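Local coordinates for protein diketoreductase (Acinetobacter baylyi, PDB 4DYD) that probably catalyses the NAD-dependent interconversion of (3S)-3-hydroxyacyl-CoA and 3-oxoacyl-CoA, a step of fatty acid beta-oxidation, at residues Val89-Pro94 and Phe117-Ser122. Residues are numbered along the deposited sequence; the frame is centred on the assembly and turned at random.
Sequences VIEAVP and FATNSS. With NAD (nicotinamide-adenine-dinucleotide), chain B.
Phe117 sets its ring obliquely against Val89, CD1 lying 3.9 Å from Val89 CB, on the sheet face that Leu107 of helix 97-110 also covers. Its neighbour Ala118 carries the backbone pairing of two parallel strands: Ala118 N donates to Val89 O, and Glu91 N returns the bond to Ala118 O at 2.7 Å, nearly straight. The Ala118 methyl goes to the other face, shared with Ile90. At Thr119 a side-chain link joins the strands. The two side chains run alongside each other, and Thr119 OG1, anti to the backbone N, donates to Glu91 OE1 at 2.6 Å, on the syn side and 25° out of the carboxylate plane. The same Thr119 OG1 accepts from Ser121 N at 3.1 Å, forming an ST turn where the strand gives way to loop. Glu91 folds at chi2 (-87°), which brings its other oxygen, OE2, to Val93 N on the anti side; Tyr104 OH bonds OE1 and Lys100 makes a salt bridge with OE2, so both oxygens of this buried carboxylate are held. Asn120 N donates to Glu91 O at 2.9 Å, the last backbone bond between the segments. Phe144 N holds Asn120 OD1, while Asn120 ND2 reaches NAD O4D in a weak, bent bond of 2.9 Å. Beyond Ser121, whose OG bonds Glu95, Ser122 N donates to NAD O2D at 3.0 Å. At the adenine end of the cofactor, Val93 CG1 lies 3.4 Å from NAD C2A, and Pro94 CG packs near C8A. Strand 88-91, helix 97-110 and strand 116-119 form a beta-alpha-beta crossover whose carboxy-terminal strand ends open onto the dinucleotide, as in the NAD-binding Rossmann fold.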
# COMPACT_ATOMS: atom_id res chain seq x y z
N VAL A 89 21.26 25.68 4.87
CA VAL A 89 22.18 24.57 4.77
C VAL A 89 21.40 23.27 4.80
O VAL A 89 20.64 23.00 5.74
CB VAL A 89 23.21 24.59 5.92
CG1 VAL A 89 24.10 23.34 5.86
CG2 VAL A 89 24.07 25.84 5.82
N ILE A 90 21.57 22.46 3.76
CA ILE A 90 20.94 21.15 3.71
C ILE A 90 22.01 20.09 3.97
O ILE A 90 22.96 19.95 3.19
CB ILE A 90 20.24 20.91 2.35
CG1 ILE A 90 19.20 22.00 2.10
CG2 ILE A 90 19.56 19.54 2.35
CD1 ILE A 90 18.53 21.92 0.75
N GLU A 91 21.85 19.37 5.07
CA GLU A 91 22.80 18.35 5.49
C GLU A 91 22.43 16.97 4.94
O GLU A 91 21.38 16.41 5.27
CB GLU A 91 22.90 18.34 7.03
CG GLU A 91 23.76 17.24 7.61
CD GLU A 91 23.00 15.94 7.83
OE1 GLU A 91 21.98 15.95 8.56
OE2 GLU A 91 23.40 14.91 7.26
N ALA A 92 23.31 16.44 4.10
CA ALA A 92 23.15 15.12 3.51
C ALA A 92 24.43 14.30 3.66
O ALA A 92 24.91 13.69 2.70
CB ALA A 92 22.75 15.23 2.04
N VAL A 93 25.00 14.31 4.86
CA VAL A 93 26.20 13.51 5.15
C VAL A 93 25.78 12.08 5.49
O VAL A 93 24.59 11.81 5.67
CB VAL A 93 27.04 14.14 6.28
CG1 VAL A 93 27.45 15.55 5.88
CG2 VAL A 93 26.27 14.15 7.59
N PRO A 94 26.74 11.14 5.57
CA PRO A 94 26.40 9.74 5.87
C PRO A 94 25.53 9.55 7.11
O PRO A 94 25.59 10.35 8.06
CB PRO A 94 27.76 9.06 6.02
CG PRO A 94 28.67 9.90 5.19
CD PRO A 94 28.19 11.31 5.38
N PHE A 117 19.12 25.40 9.18
CA PHE A 117 19.70 24.08 8.96
C PHE A 117 18.59 23.08 8.69
O PHE A 117 17.54 23.10 9.35
CB PHE A 117 20.50 23.59 10.18
CG PHE A 117 21.65 24.47 10.57
CD1 PHE A 117 22.24 25.34 9.66
CD2 PHE A 117 22.15 24.43 11.88
CE1 PHE A 117 23.31 26.16 10.03
CE2 PHE A 117 23.22 25.24 12.26
CZ PHE A 117 23.80 26.11 11.34
N ALA A 118 18.81 22.19 7.72
CA ALA A 118 17.85 21.14 7.42
C ALA A 118 18.58 19.83 7.19
O ALA A 118 19.50 19.75 6.37
CB ALA A 118 17.03 21.51 6.19
N THR A 119 18.19 18.80 7.93
CA THR A 119 18.76 17.47 7.75
C THR A 119 17.91 16.66 6.76
O THR A 119 16.68 16.77 6.76
CB THR A 119 18.86 16.70 9.08
OG1 THR A 119 19.43 15.41 8.85
CG2 THR A 119 17.49 16.53 9.71
N ASN A 120 18.57 15.87 5.93
CA ASN A 120 17.87 14.98 5.00
C ASN A 120 17.82 13.57 5.59
O ASN A 120 17.49 12.61 4.89
CB ASN A 120 18.63 14.94 3.66
CG ASN A 120 17.95 14.06 2.63
OD1 ASN A 120 16.74 14.16 2.40
ND2 ASN A 120 18.72 13.17 2.02
N SER A 121 18.15 13.46 6.87
CA SER A 121 18.32 12.15 7.52
C SER A 121 17.06 11.27 7.44
O SER A 121 15.95 11.74 7.70
CB SER A 121 18.74 12.33 8.98
OG SER A 121 18.96 11.08 9.59
N SER A 122 17.26 10.00 7.11
CA SER A 122 16.15 9.04 7.04
C SER A 122 15.88 8.33 8.37
O SER A 122 14.73 8.02 8.68
CB SER A 122 16.40 7.99 5.95
OG SER A 122 16.42 8.58 4.66
PA NAD B . 25.88 9.17 0.34
O1A NAD B . 26.22 8.16 -0.69
O2A NAD B . 25.60 8.73 1.72
O5B NAD B . 27.05 10.28 0.38
C5B NAD B . 27.45 10.88 1.61
C4B NAD B . 28.13 12.23 1.32
O4B NAD B . 28.66 12.75 2.56
C3B NAD B . 29.34 12.00 0.43
O3B NAD B . 29.69 13.24 -0.21
C2B NAD B . 30.39 11.66 1.47
O2B NAD B . 31.70 11.83 0.92
C1B NAD B . 30.08 12.81 2.40
N9A NAD B . 30.83 12.74 3.68
C8A NAD B . 31.44 11.67 4.17
N7A NAD B . 31.93 12.00 5.37
C5A NAD B . 31.63 13.27 5.61
C6A NAD B . 31.93 14.07 6.62
N6A NAD B . 32.67 13.53 7.59
N1A NAD B . 31.58 15.36 6.65
C2A NAD B . 30.85 15.88 5.57
N3A NAD B . 30.54 15.01 4.51
C4A NAD B . 30.94 13.73 4.56
O3 NAD B . 24.62 10.01 -0.19
PN NAD B . 23.15 9.69 0.39
O1N NAD B . 23.13 8.32 0.94
O2N NAD B . 22.14 10.05 -0.63
O5D NAD B . 23.03 10.73 1.62
C5D NAD B . 22.85 10.24 2.95
C4D NAD B . 22.06 11.26 3.76
O4D NAD B . 20.83 11.50 3.05
C3D NAD B . 21.62 10.60 5.06
O3D NAD B . 21.05 11.57 5.95
C2D NAD B . 20.54 9.69 4.52
O2D NAD B . 19.68 9.24 5.58
C1D NAD B . 19.80 10.71 3.68
N1N NAD B . 18.85 10.10 2.72
C2N NAD B . 19.29 9.11 1.83
C3N NAD B . 18.37 8.46 1.01
C7N NAD B . 18.81 7.56 0.05
O7N NAD B . 18.03 7.04 -0.74
N7N NAD B . 20.13 7.35 0.03
C4N NAD B . 17.02 8.79 1.08
C5N NAD B . 16.58 9.79 1.94
C6N NAD B . 17.49 10.45 2.76